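Long-range contacts in cellulosome anchoring protein cohesin region (Clostridium thermocellum, PDB 4DH2), which binds a type I dockerin through its cohesin domain, a docking step of the kind that attaches proteins to the cellulosome system: residues Y15-L20 with N40-G45; G29-I34 with K112-I117; S48-L53 with F136-F141; A75-Y80 with F91-D96. All blocks are in the same frame, centred on the assembly; numbering follows the deposited sequence.

Contact 1. Residues Y15-L20 with N40-G45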
loop_
_atom_site.group_PDB
_atom_site.type_symbol
_atom_site.label_atom_id
_atom_site.label_comp_id
_atom_site.label_asym_id
_atom_site.label_seq_id
_atom_site.Cartn_x
_atom_site.Cartn_y
_atom_site.Cartn_z
ATOM N N TYR A 15 -16.711 1.127 -9.142
ATOM C CA TYR A 15 -15.817 0.041 -9.546
ATOM C C TYR A 15 -15.347 -0.736 -8.324
ATOM O O TYR A 15 -15.290 -0.218 -7.204
ATOM C CB TYR A 15 -14.566 0.574 -10.250
ATOM C CG TYR A 15 -14.918 1.574 -11.328
ATOM C CD1 TYR A 15 -15.570 1.178 -12.477
ATOM C CD2 TYR A 15 -14.633 2.902 -11.158
ATOM C CE1 TYR A 15 -15.924 2.132 -13.455
ATOM C CE2 TYR A 15 -14.960 3.837 -12.114
ATOM C CZ TYR A 15 -15.600 3.457 -13.244
ATOM O OH TYR A 15 -15.895 4.444 -14.175
ATOM N N ILE A 16 -14.956 -1.969 -8.571
ATOM C CA ILE A 16 -14.558 -2.843 -7.504
ATOM C C ILE A 16 -13.534 -3.884 -7.982
ATOM O O ILE A 16 -13.471 -4.223 -9.168
ATOM C CB ILE A 16 -15.849 -3.533 -6.940
ATOM C CG1 ILE A 16 -15.587 -4.237 -5.627
ATOM C CG2 ILE A 16 -16.424 -4.499 -7.981
ATOM C CD1 ILE A 16 -16.813 -4.173 -4.671
ATOM N N LEU A 17 -12.701 -4.346 -7.048
ATOM C CA LEU A 17 -11.851 -5.521 -7.248
ATOM C C LEU A 17 -11.757 -6.286 -5.935
ATOM O O LEU A 17 -12.276 -5.864 -4.887
ATOM C CB LEU A 17 -10.451 -5.147 -7.753
ATOM C CG LEU A 17 -9.683 -4.163 -6.865
ATOM C CD1 LEU A 17 -9.006 -4.841 -5.748
ATOM C CD2 LEU A 17 -8.677 -3.399 -7.736
ATOM N N ASP A 18 -11.105 -7.434 -6.015
ATOM C CA ASP A 18 -10.880 -8.270 -4.854
ATOM C C ASP A 18 -9.382 -8.350 -4.589
ATOM O O ASP A 18 -8.595 -8.475 -5.534
ATOM C CB ASP A 18 -11.400 -9.688 -5.102
ATOM C CG ASP A 18 -12.911 -9.734 -5.215
ATOM O OD1 ASP A 18 -13.572 -9.820 -4.188
ATOM O OD2 ASP A 18 -13.412 -9.685 -6.330
ATOM N N VAL A 19 -9.024 -8.279 -3.309
ATOM C CA VAL A 19 -7.645 -8.420 -2.879
ATOM C C VAL A 19 -7.570 -9.665 -1.984
ATOM O O VAL A 19 -8.300 -9.752 -0.995
ATOM C CB VAL A 19 -7.184 -7.188 -2.095
ATOM C CG1 VAL A 19 -5.761 -7.331 -1.667
ATOM C CG2 VAL A 19 -7.367 -5.936 -2.931
ATOM N N LEU A 20 -6.679 -10.604 -2.323
ATOM C CA LEU A 20 -6.586 -11.882 -1.596
ATOM C C LEU A 20 -5.183 -12.163 -1.097
ATOM O O LEU A 20 -4.209 -11.903 -1.796
ATOM C CB LEU A 20 -6.992 -13.024 -2.523
ATOM C CG LEU A 20 -8.345 -12.934 -3.228
ATOM C CD1 LEU A 20 -8.210 -12.236 -4.558
ATOM C CD2 LEU A 20 -8.934 -14.321 -3.431
ATOM N N ASN A 40 -10.536 -9.684 -10.478
ATOM C CA ASN A 40 -11.601 -8.817 -10.975
ATOM C C ASN A 40 -11.160 -7.355 -11.046
ATOM O O ASN A 40 -11.912 -6.446 -10.702
ATOM C CB ASN A 40 -12.828 -8.978 -10.096
ATOM C CG ASN A 40 -13.307 -10.412 -10.075
ATOM O OD1 ASN A 40 -13.492 -11.007 -11.138
ATOM N ND2 ASN A 40 -13.430 -10.991 -8.893
ATOM N N VAL A 41 -9.929 -7.143 -11.483
ATOM C CA VAL A 41 -9.427 -5.796 -11.699
ATOM C C VAL A 41 -10.251 -5.108 -12.795
ATOM O O VAL A 41 -10.444 -5.678 -13.866
ATOM C CB VAL A 41 -7.940 -5.825 -12.094
ATOM C CG1 VAL A 41 -7.441 -4.417 -12.442
ATOM C CG2 VAL A 41 -7.103 -6.459 -10.966
ATOM N N PRO A 42 -10.718 -3.876 -12.536
ATOM C CA PRO A 42 -11.418 -3.169 -13.620
ATOM C C PRO A 42 -10.545 -3.049 -14.852
ATOM O O PRO A 42 -9.386 -2.626 -14.778
ATOM C CB PRO A 42 -11.715 -1.788 -13.028
ATOM C CG PRO A 42 -11.764 -2.042 -11.486
ATOM C CD PRO A 42 -10.690 -3.107 -11.278
ATOM N N SER A 43 -11.114 -3.371 -16.007
ATOM C CA SER A 43 -10.340 -3.316 -17.231
ATOM C C SER A 43 -9.897 -1.910 -17.575
ATOM O O SER A 43 -8.926 -1.739 -18.301
ATOM C CB SER A 43 -11.152 -3.916 -18.386
ATOM O OG SER A 43 -12.309 -3.156 -18.612
ATOM N N HIS A 44 -10.584 -0.886 -17.082
ATOM C CA HIS A 44 -10.132 0.466 -17.398
ATOM C C HIS A 44 -8.945 0.924 -16.557
ATOM O O HIS A 44 -8.311 1.935 -16.873
ATOM C CB HIS A 44 -11.270 1.488 -17.401
ATOM C CG HIS A 44 -11.652 2.034 -16.059
ATOM N ND1 HIS A 44 -12.428 1.335 -15.165
ATOM C CD2 HIS A 44 -11.475 3.267 -15.522
ATOM C CE1 HIS A 44 -12.664 2.094 -14.104
ATOM N NE2 HIS A 44 -12.096 3.270 -14.298
ATOM N N GLY A 45 -8.631 0.159 -15.516
ATOM C CA GLY A 45 -7.324 0.246 -14.895
ATOM C C GLY A 45 -7.211 1.009 -13.590
ATOM O O GLY A 45 -7.877 2.023 -13.372
#
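Tyr-15 and His-44 form a T-shaped (edge-to-face) aromatic pair. His-44 CE1 points onto the middle of the phenol ring, 3.3 Å from Tyr-15 CE1. The ring planes stand 54° apart. His-44 CG sits between its backbone N and carbonyl carbon (chi1 83°), and this swings the imidazole over the tyrosine.

The polar link lies at the other end. Asn-40 ND2 donates to Asp-18 OD2 at 2.9 Å, with an N-H...O angle of 164°. The carboxylate takes it on its anti side, somewhat out of its own plane, while the acceptor lies close to the amide plane of Asn-40.

Between these links Pro-42 supplies the apolar packing. Pro-42 CD lies 4.1 Å from Leu-17 CB, and Pro-42 CG lies 4.0 Å from Tyr-15 CB. Separately, Ile-16 O and Asn-40 O are two acceptors held 3.1 Å apart without a bond.

The loop after strand 31-39 is thus laid along the start of strand 15-27. Outside partners hold the aromatic pair as well: Asp-143 bonds His-44 NE2 and Lys-147 bonds Tyr-15 OH. An acceptor at NE2 would probably favour a proton there and polarise the imidazole, whose CE1 rests on the electron-rich phenol face.

Contact 2. Residues G29-I34 with K112-I117; sequences GDTVEI and KLTVRI
Val-32 and Ile-34 pack against Leu-113 and Val-115 on the inner face of the strand pair. Val-32 CG2 meets Val-115 CG2 at 3.8 Å. In both valines CG1 lies anti to the carbonyl carbon (chi1 -61° and -50°). This leaves CG2 between backbone N and carbonyl carbon, and the two methyls are brought together. Ile-34 reaches along the same face. Its CD1 touches Val-115 CG2 at 4.0 Å, the two side chains crossing at about a right angle. Ile-34 CB also lies 4.2 Å from Leu-113 CB. Val-21 and Val-24 of strand 15-27 extend this apolar layer at Ile-34, and Phe-91 extends it at Leu-113.

The backbones form an antiparallel ladder within the cohesin beta-sandwich, joining strands 31-39 and 108-117. Val-32 with Val-115 and Ile-34 with Leu-113 are the hydrogen-bonded pairs. Thr-31 with Arg-116 and Glu-33 with Thr-114 are the non-hydrogen-bonded ones. Just before strand 31-39, Ile-117 N donates to Asp-30 O at 2.7 Å. The bond from Gly-29 N to Ile-117 O is bent and weak.

The outer face is more polar and open to solvent. Thr-31 CG2 makes a close apolar touch with Thr-114 CG2, at 3.7 Å. Elsewhere the fit is looser. Glu-33 and Thr-114 point the same way, and a water bridges them, 2.8 Å from Glu-33 OE2 and 2.6 Å from Thr-114 OG1. Lys-112 bends away at its end, leaving NZ 5.8 Å from Glu-33 OE1. Arg-116 turns to Glu-61 of strand 60-67 for a salt bridge.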
loop_
_atom_site.group_PDB
_atom_site.type_symbol
_atom_site.label_atom_id
_atom_site.label_comp_id
_atom_site.label_asym_id
_atom_site.label_seq_id
_atom_site.Cartn_x
_atom_site.Cartn_y
_atom_site.Cartn_z
ATOM N N GLY A 29 10.137 -22.871 10.962
ATOM C CA GLY A 29 11.490 -22.677 10.499
ATOM C C GLY A 29 11.632 -22.419 9.006
ATOM O O GLY A 29 12.698 -22.008 8.575
ATOM N N ASP A 30 10.587 -22.677 8.215
ATOM C CA ASP A 30 10.670 -22.519 6.770
ATOM C C ASP A 30 10.793 -21.060 6.385
ATOM O O ASP A 30 10.291 -20.170 7.077
ATOM C CB ASP A 30 9.416 -23.027 6.057
ATOM C CG ASP A 30 9.343 -24.523 5.962
ATOM O OD1 ASP A 30 10.335 -25.207 6.302
ATOM O OD2 ASP A 30 8.279 -25.006 5.519
ATOM N N THR A 31 11.441 -20.823 5.260
ATOM C CA THR A 31 11.292 -19.556 4.554
ATOM C C THR A 31 10.452 -19.826 3.336
ATOM O O THR A 31 10.763 -20.713 2.538
ATOM C CB THR A 31 12.647 -18.968 4.125
ATOM O OG1 THR A 31 13.459 -18.762 5.279
ATOM C CG2 THR A 31 12.464 -17.655 3.375
ATOM N N VAL A 32 9.375 -19.054 3.168
ATOM C CA VAL A 32 8.415 -19.322 2.117
ATOM C C VAL A 32 7.977 -17.992 1.490
ATOM O O VAL A 32 8.252 -16.923 2.043
ATOM C CB VAL A 32 7.172 -20.041 2.669
ATOM C CG1 VAL A 32 7.542 -21.388 3.290
ATOM C CG2 VAL A 32 6.446 -19.162 3.700
ATOM N N GLU A 33 7.339 -18.078 0.327
ATOM C CA GLU A 33 6.764 -16.896 -0.338
ATOM C C GLU A 33 5.250 -16.882 -0.140
ATOM O O GLU A 33 4.611 -17.932 -0.203
ATOM C CB GLU A 33 7.085 -16.912 -1.819
ATOM C CG GLU A 33 8.508 -16.506 -2.095
ATOM C CD GLU A 33 8.851 -16.501 -3.566
ATOM O OE1 GLU A 33 8.008 -16.925 -4.391
ATOM O OE2 GLU A 33 9.974 -16.067 -3.883
ATOM N N ILE A 34 4.684 -15.714 0.185
ATOM C CA ILE A 34 3.234 -15.560 0.262
ATOM C C ILE A 34 2.798 -14.609 -0.868
ATOM O O ILE A 34 3.139 -13.433 -0.854
ATOM C CB ILE A 34 2.790 -14.975 1.623
ATOM C CG1 ILE A 34 3.205 -15.895 2.780
ATOM C CG2 ILE A 34 1.268 -14.770 1.646
ATOM C CD1 ILE A 34 2.976 -15.289 4.091
ATOM N N LYS A 112 4.748 -10.276 -3.705
ATOM C CA LYS A 112 5.071 -11.512 -3.021
ATOM C C LYS A 112 5.856 -11.155 -1.770
ATOM O O LYS A 112 6.835 -10.388 -1.836
ATOM C CB LYS A 112 5.936 -12.409 -3.921
ATOM C CG LYS A 112 5.215 -12.967 -5.120
ATOM C CD LYS A 112 6.147 -13.864 -5.947
ATOM C CE LYS A 112 5.383 -14.585 -7.064
ATOM N NZ LYS A 112 5.192 -13.746 -8.300
ATOM N N LEU A 113 5.462 -11.733 -0.638
ATOM C CA LEU A 113 6.208 -11.556 0.583
ATOM C C LEU A 113 7.137 -12.752 0.700
ATOM O O LEU A 113 6.728 -13.855 0.382
ATOM C CB LEU A 113 5.280 -11.637 1.767
ATOM C CG LEU A 113 4.087 -10.682 1.739
ATOM C CD1 LEU A 113 3.289 -10.849 3.008
ATOM C CD2 LEU A 113 4.579 -9.273 1.564
ATOM N N THR A 114 8.364 -12.543 1.151
ATOM C CA THR A 114 9.209 -13.670 1.526
ATOM C C THR A 114 9.314 -13.604 3.026
ATOM O O THR A 114 9.816 -12.613 3.574
ATOM C CB THR A 114 10.620 -13.562 0.893
ATOM O OG1 THR A 114 10.503 -13.493 -0.532
ATOM C CG2 THR A 114 11.487 -14.773 1.279
ATOM N N VAL A 115 8.846 -14.647 3.713
ATOM C CA VAL A 115 8.846 -14.626 5.145
ATOM C C VAL A 115 9.488 -15.864 5.736
ATOM O O VAL A 115 9.497 -16.934 5.120
ATOM C CB VAL A 115 7.427 -14.523 5.704
ATOM C CG1 VAL A 115 6.685 -13.383 5.003
ATOM C CG2 VAL A 115 6.668 -15.866 5.570
ATOM N N ARG A 116 9.996 -15.712 6.949
ATOM C CA ARG A 116 10.510 -16.862 7.688
ATOM C C ARG A 116 9.543 -17.180 8.774
ATOM O O ARG A 116 9.139 -16.295 9.509
ATOM C CB ARG A 116 11.857 -16.553 8.330
ATOM C CG ARG A 116 12.340 -17.685 9.245
ATOM C CD ARG A 116 13.535 -17.279 10.079
ATOM N NE ARG A 116 14.774 -17.351 9.312
ATOM C CZ ARG A 116 15.688 -16.391 9.258
ATOM N NH1 ARG A 116 15.527 -15.258 9.927
ATOM N NH2 ARG A 116 16.774 -16.566 8.525
ATOM N N ILE A 117 9.160 -18.441 8.876
ATOM C CA ILE A 117 8.321 -18.878 9.973
ATOM C C ILE A 117 9.198 -19.237 11.164
ATOM O O ILE A 117 10.095 -20.084 11.056
ATOM C CB ILE A 117 7.463 -20.078 9.557
ATOM C CG1 ILE A 117 6.685 -19.739 8.285
ATOM C CG2 ILE A 117 6.549 -20.505 10.724
ATOM C CD1 ILE A 117 5.895 -20.885 7.733
HETATM O O HOH W 1 11.920 -14.767 -2.307
#

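Contact 3. Residues S48-L53 with F136-F141; sequences SFNLSL and FGESNF
Strands 48-54 and 129-142 are antiparallel neighbours in the cohesin beta-sandwich, and Phe-49 pairs with Phe-141 on their inner face. Phe-49 CB sits over one face of the Phe-141 ring, 3.5 Å from its centroid, in a CH-pi contact. The two rings are nearly parallel, at 20°, but slid so far apart that they barely overlap. Phe-49 CG lies between its backbone N and carbonyl carbon (chi1 71°), which leads the ring away from strand 129-142 to meet Phe-38 and Phe-93. Leu-51 CD1 fills the next place on this face, 3.7 Å from Ser-139 CB and 3.8 Å from Phe-136 CD1.

Asn-50 and Asn-140 form a hydrogen-bonded pair: Asn-50 N to Asn-140 O and Asn-140 N to Asn-50 O are both 2.8 Å. Past Leu-51 the register slips by one residue in a beta bulge. Here Ser-52 N bonds Glu-138 O, while Gly-137 N reaches Ser-52 O at 2.9 Å from above the carbonyl plane.

The outer face is polar. Glu-138 folds back so that OE1 lies 2.8 Å from Ser-52 OG. Glu-88 OE2 is a second acceptor for this hydroxyl, and which of them takes its single proton is not settled. A water gives a proton to Asn-50 OD1 and accepts one from Asn-140 ND2. Asn-50 ND2 bonds Phe-91 O and also Leu-64 O of the dockerin chain, whose Ile-18 packs on Ser-48, Asn-50 and Asn-140. In this type I complex, strands 48-54 and 129-142 supply part of the face of the cohesin beta-sandwich that receives the dockerin.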
loop_
_atom_site.group_PDB
_atom_site.type_symbol
_atom_site.label_atom_id
_atom_site.label_comp_id
_atom_site.label_asym_id
_atom_site.label_seq_id
_atom_site.Cartn_x
_atom_site.Cartn_y
_atom_site.Cartn_z
ATOM N N SER A 48 -3.556 4.079 -9.016
ATOM C CA SER A 48 -2.785 4.093 -7.793
ATOM C C SER A 48 -3.484 3.271 -6.709
ATOM O O SER A 48 -4.722 3.216 -6.664
ATOM C CB SER A 48 -2.624 5.514 -7.288
ATOM O OG SER A 48 -1.927 5.558 -6.045
ATOM N N PHE A 49 -2.687 2.678 -5.834
ATOM C CA PHE A 49 -3.258 2.058 -4.643
ATOM C C PHE A 49 -2.305 2.124 -3.501
ATOM O O PHE A 49 -1.088 2.229 -3.685
ATOM C CB PHE A 49 -3.711 0.611 -4.901
ATOM C CG PHE A 49 -2.576 -0.396 -5.092
ATOM C CD1 PHE A 49 -1.889 -0.924 -4.011
ATOM C CD2 PHE A 49 -2.235 -0.820 -6.362
ATOM C CE1 PHE A 49 -0.898 -1.861 -4.208
ATOM C CE2 PHE A 49 -1.250 -1.737 -6.567
ATOM C CZ PHE A 49 -0.569 -2.264 -5.485
ATOM N N ASN A 50 -2.866 2.073 -2.297
ATOM C CA ASN A 50 -2.099 2.133 -1.066
ATOM C C ASN A 50 -2.830 1.155 -0.160
ATOM O O ASN A 50 -4.052 1.292 0.060
ATOM C CB ASN A 50 -2.145 3.587 -0.609
ATOM C CG ASN A 50 -1.371 3.905 0.668
ATOM O OD1 ASN A 50 -1.764 4.843 1.350
ATOM N ND2 ASN A 50 -0.281 3.194 0.978
ATOM N N LEU A 51 -2.091 0.150 0.320
ATOM C CA LEU A 51 -2.682 -0.995 1.022
ATOM C C LEU A 51 -1.733 -1.379 2.165
ATOM O O LEU A 51 -0.511 -1.351 1.958
ATOM C CB LEU A 51 -2.803 -2.151 0.010
ATOM C CG LEU A 51 -3.287 -3.525 0.438
ATOM C CD1 LEU A 51 -4.610 -3.384 1.088
ATOM C CD2 LEU A 51 -3.411 -4.355 -0.807
ATOM N N SER A 52 -2.278 -1.717 3.339
ATOM C CA SER A 52 -1.486 -2.227 4.484
ATOM C C SER A 52 -1.908 -3.646 4.828
ATOM O O SER A 52 -3.131 -3.978 4.804
ATOM C CB SER A 52 -1.753 -1.388 5.757
ATOM O OG SER A 52 -1.222 -0.090 5.622
ATOM N N LEU A 53 -0.919 -4.442 5.217
ATOM C CA LEU A 53 -1.137 -5.772 5.787
ATOM C C LEU A 53 -0.471 -5.847 7.136
ATOM O O LEU A 53 0.545 -5.180 7.375
ATOM C CB LEU A 53 -0.461 -6.826 4.902
ATOM C CG LEU A 53 -0.937 -7.043 3.484
ATOM C CD1 LEU A 53 -0.110 -8.173 2.879
ATOM C CD2 LEU A 53 -2.395 -7.379 3.452
ATOM N N PHE A 136 -5.567 -7.067 7.161
ATOM C CA PHE A 136 -5.428 -5.823 6.408
ATOM C C PHE A 136 -5.676 -4.628 7.248
ATOM O O PHE A 136 -6.449 -4.683 8.197
ATOM C CB PHE A 136 -6.462 -5.764 5.321
ATOM C CG PHE A 136 -6.222 -6.701 4.240
ATOM C CD1 PHE A 136 -5.310 -6.416 3.258
ATOM C CD2 PHE A 136 -6.907 -7.896 4.185
ATOM C CE1 PHE A 136 -5.072 -7.296 2.253
ATOM C CE2 PHE A 136 -6.656 -8.776 3.175
ATOM C CZ PHE A 136 -5.764 -8.483 2.212
ATOM N N GLY A 137 -5.059 -3.524 6.855
ATOM C CA GLY A 137 -5.455 -2.227 7.350
ATOM C C GLY A 137 -6.183 -1.422 6.282
ATOM O O GLY A 137 -7.006 -1.915 5.486
ATOM N N GLU A 138 -5.837 -0.162 6.262
ATOM C CA GLU A 138 -6.331 0.750 5.232
ATOM C C GLU A 138 -5.993 0.272 3.802
ATOM O O GLU A 138 -4.991 -0.377 3.524
ATOM C CB GLU A 138 -5.792 2.168 5.467
ATOM C CG GLU A 138 -4.275 2.284 5.419
ATOM C CD GLU A 138 -3.728 2.161 4.011
ATOM O OE1 GLU A 138 -2.641 1.561 3.860
ATOM O OE2 GLU A 138 -4.384 2.667 3.064
ATOM N N SER A 139 -6.899 0.588 2.904
ATOM C CA SER A 139 -6.827 0.162 1.549
ATOM C C SER A 139 -7.526 1.248 0.755
ATOM O O SER A 139 -8.699 1.542 0.987
ATOM C CB SER A 139 -7.577 -1.155 1.394
ATOM O OG SER A 139 -7.811 -1.469 0.052
ATOM N N ASN A 140 -6.804 1.812 -0.200
ATOM C CA ASN A 140 -7.316 2.883 -1.037
ATOM C C ASN A 140 -6.847 2.642 -2.474
ATOM O O ASN A 140 -5.646 2.451 -2.696
ATOM C CB ASN A 140 -6.752 4.225 -0.597
ATOM C CG ASN A 140 -7.389 4.749 0.655
ATOM O OD1 ASN A 140 -8.622 4.844 0.753
ATOM N ND2 ASN A 140 -6.558 5.123 1.623
ATOM N N PHE A 141 -7.783 2.628 -3.426
ATOM C CA PHE A 141 -7.454 2.435 -4.843
ATOM C C PHE A 141 -8.188 3.495 -5.647
ATOM O O PHE A 141 -9.303 3.873 -5.302
ATOM C CB PHE A 141 -7.968 1.093 -5.365
ATOM C CG PHE A 141 -7.262 -0.121 -4.834
ATOM C CD1 PHE A 141 -6.565 -0.961 -5.678
ATOM C CD2 PHE A 141 -7.346 -0.453 -3.500
ATOM C CE1 PHE A 141 -5.933 -2.065 -5.207
ATOM C CE2 PHE A 141 -6.729 -1.592 -3.028
ATOM C CZ PHE A 141 -6.018 -2.383 -3.866
HETATM O O HOH W 2 -4.020 6.331 0.786
#

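Contact 4. Residues A75-Y80 with F91-D96; sequences ANNFDY and FLFDDD
Asn-77 O receives the backbone N-H of Asp-94 at 2.9 Å, in the carbonyl plane, and also a CA-H...O contact from Phe-93 CA at 3.1 Å. The side chain of Asn-77 reaches further along. Its CG is anti to the carbonyl carbon (chi1 -68°), and OD1 takes the N-H of Asp-96 at 3.0 Å. That bond is straight at the hydrogen, 165°, but the donor stands above the amide plane, 60° out of it. A water connects Asn-77 ND2 to Asp-95 OD1, and ND2 also bonds Thr-72. Asn-77 therefore fastens the end of helix 74-77 to the loop that follows strand 88-94.

The hairpin of strands 78-83 and 88-94 begins at this point, at one edge of the sheet. Asp-79 and Leu-92 make a hydrogen-bonded pair, with Leu-92 N to Asp-79 O at 2.9 Å.

On one face Phe-78 and Phe-91 lie side by side. Phe-78 CZ meets the edge of the Phe-91 ring, 3.7 Å from CD1. Phe-93 CE1 lies 3.6 Å from Asn-77 CB. Phe-110 meets the Phe-91 ring edge-to-face.

The face of Asp-79 and Leu-92, with Asp-94 and the loop residue Asp-96 beside it, meets the dockerin chain. Asp-94 OD2 and Asp-96 OD1 form salt bridges with its Lys-25, and Asp-79 OD2 with its Lys-61. Leu-65 of that chain packs on Asp-79 and Leu-92.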
loop_
_atom_site.group_PDB
_atom_site.type_symbol
_atom_site.label_atom_id
_atom_site.label_comp_id
_atom_site.label_asym_id
_atom_site.label_seq_id
_atom_site.Cartn_x
_atom_site.Cartn_y
_atom_site.Cartn_z
ATOM N N ALA A 75 10.133 -0.419 -10.887
ATOM C CA ALA A 75 11.218 0.457 -10.485
ATOM C C ALA A 75 10.748 1.861 -10.188
ATOM O O ALA A 75 11.252 2.499 -9.269
ATOM C CB ALA A 75 12.318 0.478 -11.590
ATOM N N ASN A 76 9.784 2.369 -10.963
ATOM C CA ASN A 76 9.283 3.721 -10.755
ATOM C C ASN A 76 7.907 3.783 -10.096
ATOM O O ASN A 76 7.528 4.825 -9.532
ATOM C CB ASN A 76 9.163 4.438 -12.092
ATOM C CG ASN A 76 10.522 4.782 -12.669
ATOM O OD1 ASN A 76 11.373 5.292 -11.947
ATOM N ND2 ASN A 76 10.749 4.443 -13.923
ATOM N N ASN A 77 7.165 2.693 -10.188
ATOM C CA ASN A 77 5.736 2.744 -9.826
ATOM C C ASN A 77 5.374 2.079 -8.500
ATOM O O ASN A 77 4.258 2.272 -7.999
ATOM C CB ASN A 77 4.899 2.107 -10.912
ATOM C CG ASN A 77 4.893 2.891 -12.190
ATOM O OD1 ASN A 77 5.423 4.004 -12.300
ATOM N ND2 ASN A 77 4.281 2.309 -13.168
ATOM N N PHE A 78 6.311 1.321 -7.940
ATOM C CA PHE A 78 6.026 0.413 -6.814
ATOM C C PHE A 78 6.992 0.635 -5.660
ATOM O O PHE A 78 8.211 0.649 -5.844
ATOM C CB PHE A 78 6.060 -1.045 -7.298
ATOM C CG PHE A 78 5.787 -2.047 -6.226
ATOM C CD1 PHE A 78 4.510 -2.558 -6.056
ATOM C CD2 PHE A 78 6.807 -2.513 -5.397
ATOM C CE1 PHE A 78 4.252 -3.500 -5.066
ATOM C CE2 PHE A 78 6.547 -3.449 -4.401
ATOM C CZ PHE A 78 5.279 -3.941 -4.230
ATOM N N ASP A 79 6.432 0.866 -4.476
ATOM C CA ASP A 79 7.214 0.979 -3.261
ATOM C C ASP A 79 6.543 0.204 -2.152
ATOM O O ASP A 79 5.334 -0.022 -2.176
ATOM C CB ASP A 79 7.299 2.416 -2.799
ATOM C CG ASP A 79 8.221 3.247 -3.660
ATOM O OD1 ASP A 79 9.445 3.185 -3.437
ATOM O OD2 ASP A 79 7.706 3.957 -4.552
ATOM N N TYR A 80 7.331 -0.176 -1.164
ATOM C CA TYR A 80 6.765 -0.731 0.058
ATOM C C TYR A 80 7.604 -0.286 1.228
ATOM O O TYR A 80 8.749 0.121 1.060
ATOM C CB TYR A 80 6.765 -2.248 -0.006
ATOM C CG TYR A 80 8.138 -2.824 0.209
ATOM C CD1 TYR A 80 8.568 -3.181 1.490
ATOM C CD2 TYR A 80 9.021 -2.973 -0.857
ATOM C CE1 TYR A 80 9.843 -3.690 1.692
ATOM C CE2 TYR A 80 10.311 -3.488 -0.654
ATOM C CZ TYR A 80 10.704 -3.837 0.618
ATOM O OH TYR A 80 11.979 -4.337 0.815
ATOM N N PHE A 91 2.131 -0.892 1.127
ATOM C CA PHE A 91 2.427 -0.847 -0.296
ATOM C C PHE A 91 1.901 0.460 -0.873
ATOM O O PHE A 91 0.844 0.941 -0.478
ATOM C CB PHE A 91 1.707 -1.973 -1.031
ATOM C CG PHE A 91 2.081 -3.337 -0.569
ATOM C CD1 PHE A 91 3.116 -4.014 -1.187
ATOM C CD2 PHE A 91 1.404 -3.946 0.458
ATOM C CE1 PHE A 91 3.474 -5.290 -0.765
ATOM C CE2 PHE A 91 1.757 -5.227 0.873
ATOM C CZ PHE A 91 2.795 -5.883 0.239
ATOM N N LEU A 92 2.651 1.021 -1.816
ATOM C CA LEU A 92 2.187 2.155 -2.588
ATOM C C LEU A 92 2.525 1.939 -4.057
ATOM O O LEU A 92 3.700 1.725 -4.438
ATOM C CB LEU A 92 2.837 3.424 -2.077
ATOM C CG LEU A 92 2.384 4.678 -2.835
ATOM C CD1 LEU A 92 0.909 5.007 -2.548
ATOM C CD2 LEU A 92 3.283 5.826 -2.431
ATOM N N PHE A 93 1.496 2.028 -4.891
ATOM C CA PHE A 93 1.662 1.954 -6.332
ATOM C C PHE A 93 1.080 3.181 -6.976
ATOM O O PHE A 93 0.017 3.643 -6.574
ATOM C CB PHE A 93 0.926 0.733 -6.879
ATOM C CG PHE A 93 0.821 0.737 -8.366
ATOM C CD1 PHE A 93 1.847 0.239 -9.145
ATOM C CD2 PHE A 93 -0.279 1.288 -8.986
ATOM C CE1 PHE A 93 1.775 0.288 -10.537
ATOM C CE2 PHE A 93 -0.366 1.354 -10.377
ATOM C CZ PHE A 93 0.677 0.848 -11.161
ATOM N N ASP A 94 1.778 3.720 -7.980
ATOM C CA ASP A 94 1.243 4.781 -8.790
ATOM C C ASP A 94 1.890 4.672 -10.173
ATOM O O ASP A 94 3.098 4.512 -10.279
ATOM C CB ASP A 94 1.587 6.143 -8.195
ATOM C CG ASP A 94 1.188 7.294 -9.081
ATOM O OD1 ASP A 94 -0.011 7.391 -9.416
ATOM O OD2 ASP A 94 2.077 8.124 -9.469
ATOM N N ASP A 95 1.077 4.742 -11.220
ATOM C CA ASP A 95 1.582 4.899 -12.587
ATOM C C ASP A 95 2.219 6.282 -12.751
ATOM O O ASP A 95 1.581 7.259 -13.107
ATOM C CB ASP A 95 0.464 4.634 -13.566
ATOM C CG ASP A 95 0.916 4.779 -15.009
ATOM O OD1 ASP A 95 2.125 4.628 -15.229
ATOM O OD2 ASP A 95 0.062 5.021 -15.891
ATOM N N ASP A 96 3.519 6.316 -12.480
ATOM C CA ASP A 96 4.265 7.530 -12.184
ATOM C C ASP A 96 4.238 8.608 -13.259
ATOM O O ASP A 96 4.267 9.785 -12.944
ATOM C CB ASP A 96 5.703 7.105 -11.901
ATOM C CG ASP A 96 6.587 8.239 -11.433
ATOM O OD1 ASP A 96 6.268 8.912 -10.421
ATOM O OD2 ASP A 96 7.617 8.459 -12.110
HETATM O O HOH W 3 4.265 3.444 -15.993
HETATM O O HOH W 4 5.112 4.316 -5.368
#

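All four contacts belong to the one cohesin domain. Contact 1 closes first along the chain, before contacts 3 and 4 open. Contact 4 is nested within the loops closed by contacts 2 and 3, and contact 2 alternates with contacts 1 and 3. Contacts 3 and 4 have centres about 13 Å apart and sit on neighbouring strands, 48-54 and 88-94; together they supply dockerin-binding residues. Contact 1 also lies about 13 Å from contact 3, centre to centre, and joins it through Leu-17 and Val-19. Contact 2 is about 26 Å from contact 1 between centres, across the chain's centre. Its Leu-113 packs on Phe-91, linking it to contact 4 through the core.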